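Local atomic coordinates of SM80.1 Vicilin (Solanum melongena, PDB entry 5VF5), a protein that probably serves as a 7S seed storage globulin, a bicupin vicilin in which copper and sodium ions are bound. Residues 142-151 with 173-181. Sequence-based numbering, arbitrary orientation. Where two conformers were deposited one is given.
Sequences GGENPESFYR and FRQQKQGAI
Asn145 meets residues 176-179 through both backbone and side chain. Its amide N donates to Gln176 O over 3.0 Å in a nearly straight bond (170° at the hydrogen), whereas the neighbouring donor, Glu144 N, reaches Gln176 O at a poor angle and counts as weak. Asn145 O in turn accepts from Gly179 N at 2.9 Å, the donor standing well above the carbonyl plane. With CG anti to the backbone N (chi1 -177°), the carboxamide extends along the opposing backbone and ND2 donates to Lys177 O at 3.1 Å, an acceptor lying close to the amide plane. A cis peptide bond follows, and Pro146 CD rests against Gly179 C.

At the other end, in one of two modelled conformers, Arg151 NH1 donates to Phe173 O at 3.1 Å, so this bond is less certain. Tyr150 sets CB over the centre of the Phe173 ring, a CH-pi contact 3.6 Å from the centroid. The two rings, tilted by 18°, are slid too far apart to overlap much. Ser148 OG accepts from Tyr150 N in an ST turn and is also hydrogen-bonded to Ser140 O.

Between these ends a water donates to Gly142 O and accepts from Gln176 N. Lys177 NZ donates to Arg174 O but stays 4.3 Å from Glu144 OE1, beyond a salt bridge; the methylene CE touches the carboxylate instead.

The contact thus joins the loops on either side of helices 155-162 and 166-172, beside the first cupin barrel. Its polar part rests mainly on backbone carbonyl acceptors rather than paired charges, with Phe173-Tyr150 packing beside it.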
loop_
_atom_site.group_PDB
_atom_site.type_symbol
_atom_site.label_atom_id
_atom_site.label_comp_id
_atom_site.label_asym_id
_atom_site.label_seq_id
_atom_site.Cartn_x
_atom_site.Cartn_y
_atom_site.Cartn_z
ATOM N N GLY A 142 -17.589 16.203 -12.777
ATOM C CA GLY A 142 -16.644 16.881 -13.659
ATOM C C GLY A 142 -17.357 17.630 -14.735
ATOM O O GLY A 142 -18.567 17.854 -14.661
ATOM N N GLY A 143 -16.594 18.009 -15.751
ATOM C CA GLY A 143 -17.155 18.793 -16.820
ATOM C C GLY A 143 -16.117 18.993 -17.892
ATOM O O GLY A 143 -15.776 18.052 -18.617
ATOM N N GLU A 144 -15.557 20.193 -17.929
ATOM C CA GLU A 144 -14.390 20.418 -18.775
ATOM C C GLU A 144 -13.128 19.869 -18.104
ATOM O O GLU A 144 -12.260 19.289 -18.772
ATOM C CB GLU A 144 -14.213 21.904 -19.097
ATOM C CG GLU A 144 -15.181 22.314 -20.193
ATOM C CD GLU A 144 -15.073 23.759 -20.571
ATOM O OE1 GLU A 144 -14.081 24.403 -20.136
ATOM O OE2 GLU A 144 -15.988 24.215 -21.308
ATOM N N ASN A 145 -13.012 20.076 -16.794
ATOM C CA ASN A 145 -11.826 19.678 -16.044
ATOM C C ASN A 145 -12.177 19.348 -14.578
ATOM O O ASN A 145 -12.598 20.259 -13.839
ATOM C CB ASN A 145 -10.812 20.808 -16.094
ATOM C CG ASN A 145 -9.547 20.438 -15.408
ATOM O OD1 ASN A 145 -9.065 19.315 -15.571
ATOM N ND2 ASN A 145 -9.016 21.351 -14.601
ATOM N N PRO A 146 -12.048 18.066 -14.140
ATOM C CA PRO A 146 -11.731 16.916 -14.972
ATOM C C PRO A 146 -12.831 16.645 -15.991
ATOM O O PRO A 146 -13.974 17.050 -15.781
ATOM C CB PRO A 146 -11.635 15.773 -13.951
ATOM C CG PRO A 146 -12.652 16.139 -12.950
ATOM C CD PRO A 146 -12.688 17.652 -12.880
ATOM N N GLU A 147 -12.479 16.008 -17.109
ATOM C CA GLU A 147 -13.474 15.666 -18.109
ATOM C C GLU A 147 -14.414 14.645 -17.518
ATOM O O GLU A 147 -13.970 13.611 -17.020
ATOM C CB GLU A 147 -12.809 15.112 -19.370
ATOM C CG GLU A 147 -13.743 14.861 -20.513
ATOM C CD GLU A 147 -12.966 14.341 -21.698
ATOM O OE1 GLU A 147 -12.024 15.038 -22.161
ATOM O OE2 GLU A 147 -13.284 13.229 -22.113
ATOM N N SER A 148 -15.720 14.946 -17.559
ATOM C CA SER A 148 -16.722 13.974 -17.177
ATOM C C SER A 148 -16.956 13.014 -18.309
ATOM O O SER A 148 -17.085 13.423 -19.468
ATOM C CB SER A 148 -18.053 14.657 -16.854
ATOM O OG SER A 148 -19.082 13.698 -16.601
ATOM N N PHE A 149 -17.084 11.739 -17.995
ATOM C CA PHE A 149 -17.416 10.759 -19.046
ATOM C C PHE A 149 -18.780 10.978 -19.677
ATOM O O PHE A 149 -19.053 10.446 -20.735
ATOM C CB PHE A 149 -17.202 9.301 -18.616
ATOM C CG PHE A 149 -18.041 8.859 -17.439
ATOM C CD1 PHE A 149 -19.436 8.808 -17.490
ATOM C CD2 PHE A 149 -17.431 8.421 -16.301
ATOM C CE1 PHE A 149 -20.178 8.353 -16.416
ATOM C CE2 PHE A 149 -18.168 7.946 -15.226
ATOM C CZ PHE A 149 -19.550 7.912 -15.297
ATOM N N TYR A 150 -19.658 11.743 -19.028
ATOM C CA TYR A 150 -20.935 12.051 -19.661
ATOM C C TYR A 150 -20.751 12.801 -20.987
ATOM O O TYR A 150 -21.601 12.708 -21.858
ATOM C CB TYR A 150 -21.854 12.800 -18.756
ATOM C CG TYR A 150 -22.491 12.000 -17.602
ATOM C CD1 TYR A 150 -23.621 11.267 -17.786
ATOM C CD2 TYR A 150 -21.927 12.011 -16.349
ATOM C CE1 TYR A 150 -24.248 10.630 -16.746
ATOM C CE2 TYR A 150 -22.545 11.352 -15.298
ATOM C CZ TYR A 150 -23.674 10.639 -15.529
ATOM O OH TYR A 150 -24.250 10.026 -14.447
ATOM N N ARG A 151 -19.644 13.510 -21.135
ATOM C CA ARG A 151 -19.385 14.240 -22.383
ATOM C C ARG A 151 -19.075 13.340 -23.574
ATOM O O ARG A 151 -19.076 13.799 -24.739
ATOM C CB ARG A 151 -18.271 15.235 -22.159
ATOM C CG ARG A 151 -18.701 16.344 -21.220
ATOM C CD ARG A 151 -17.501 17.137 -20.758
ATOM N NE ARG A 151 -16.703 17.721 -21.837
ATOM C CZ ARG A 151 -16.736 19.007 -22.139
ATOM N NH1 ARG A 151 -17.543 19.795 -21.453
ATOM N NH2 ARG A 151 -15.985 19.492 -23.135
ATOM N N PHE A 173 -22.682 19.873 -17.923
ATOM C CA PHE A 173 -21.439 19.131 -18.069
ATOM C C PHE A 173 -20.282 19.955 -18.587
ATOM O O PHE A 173 -19.251 19.390 -18.866
ATOM C CB PHE A 173 -21.646 17.859 -18.883
ATOM C CG PHE A 173 -22.488 16.835 -18.173
ATOM C CD1 PHE A 173 -22.058 16.273 -16.992
ATOM C CD2 PHE A 173 -23.709 16.451 -18.681
ATOM C CE1 PHE A 173 -22.853 15.355 -16.331
ATOM C CE2 PHE A 173 -24.473 15.519 -18.050
ATOM C CZ PHE A 173 -24.067 14.987 -16.848
ATOM N N ARG A 174 -20.461 21.282 -18.657
ATOM C CA ARG A 174 -19.384 22.253 -19.006
ATOM C C ARG A 174 -18.983 23.179 -17.860
ATOM O O ARG A 174 -18.026 23.921 -17.978
ATOM C CB ARG A 174 -19.819 23.189 -20.179
ATOM C CG ARG A 174 -19.998 22.590 -21.550
ATOM C CD ARG A 174 -20.016 23.707 -22.607
ATOM N NE ARG A 174 -21.030 24.756 -22.389
ATOM C CZ ARG A 174 -22.290 24.729 -22.839
ATOM N NH1 ARG A 174 -22.758 23.683 -23.530
ATOM N NH2 ARG A 174 -23.106 25.756 -22.579
ATOM N N GLN A 175 -19.703 23.157 -16.739
ATOM C CA GLN A 175 -19.490 24.156 -15.701
ATOM C C GLN A 175 -18.216 23.934 -14.899
ATOM O O GLN A 175 -17.593 24.898 -14.462
ATOM C CB GLN A 175 -20.670 24.215 -14.738
ATOM C CG GLN A 175 -21.971 24.617 -15.400
ATOM C CD GLN A 175 -21.815 25.901 -16.179
ATOM O OE1 GLN A 175 -21.548 26.957 -15.580
ATOM N NE2 GLN A 175 -21.919 25.824 -17.531
ATOM N N GLN A 176 -17.881 22.662 -14.612
ATOM C CA GLN A 176 -16.719 22.349 -13.779
ATOM C C GLN A 176 -15.431 22.451 -14.555
ATOM O O GLN A 176 -15.233 21.714 -15.516
ATOM C CB GLN A 176 -16.867 20.930 -13.178
ATOM C CG GLN A 176 -15.745 20.528 -12.218
ATOM C CD GLN A 176 -15.651 21.444 -11.038
ATOM O OE1 GLN A 176 -14.950 22.453 -11.077
ATOM N NE2 GLN A 176 -16.406 21.135 -9.990
ATOM N N LYS A 177 -14.571 23.344 -14.067
ATOM C CA LYS A 177 -13.286 23.618 -14.685
ATOM C C LYS A 177 -12.101 23.582 -13.697
ATOM O O LYS A 177 -10.970 23.740 -14.112
ATOM C CB LYS A 177 -13.307 25.010 -15.334
ATOM C CG LYS A 177 -14.419 25.208 -16.357
ATOM C CD LYS A 177 -14.419 26.611 -16.952
ATOM C CE LYS A 177 -15.479 26.739 -18.041
ATOM N NZ LYS A 177 -16.856 26.399 -17.590
ATOM N N GLN A 178 -12.379 23.336 -12.429
ATOM C CA GLN A 178 -11.429 23.529 -11.342
ATOM C C GLN A 178 -10.546 22.306 -11.068
ATOM O O GLN A 178 -9.604 22.420 -10.322
ATOM C CB GLN A 178 -12.176 23.906 -10.061
ATOM C CG GLN A 178 -13.112 25.098 -10.180
ATOM C CD GLN A 178 -14.044 25.208 -8.984
ATOM O OE1 GLN A 178 -13.773 26.016 -8.110
ATOM N NE2 GLN A 178 -15.128 24.327 -8.898
ATOM N N GLY A 179 -10.881 21.146 -11.641
ATOM C CA GLY A 179 -10.094 19.944 -11.489
ATOM C C GLY A 179 -10.635 18.980 -10.452
ATOM O O GLY A 179 -11.718 19.182 -9.914
ATOM N N ALA A 180 -9.892 17.892 -10.233
ATOM C CA ALA A 180 -10.465 16.712 -9.571
ATOM C C ALA A 180 -10.468 16.784 -8.045
ATOM O O ALA A 180 -11.173 16.010 -7.405
ATOM C CB ALA A 180 -9.703 15.465 -9.994
ATOM N N ILE A 181 -9.615 17.617 -7.452
ATOM C CA ILE A 181 -9.558 17.809 -6.015
ATOM C C ILE A 181 -9.529 19.300 -5.742
ATOM O O ILE A 181 -8.601 20.018 -6.183
ATOM C CB ILE A 181 -8.342 17.127 -5.329
ATOM C CG1 ILE A 181 -8.182 15.659 -5.798
ATOM C CG2 ILE A 181 -8.487 17.223 -3.822
ATOM C CD1 ILE A 181 -6.914 14.982 -5.295
HETATM O O HOH W 1 -19.598 20.373 -15.124
#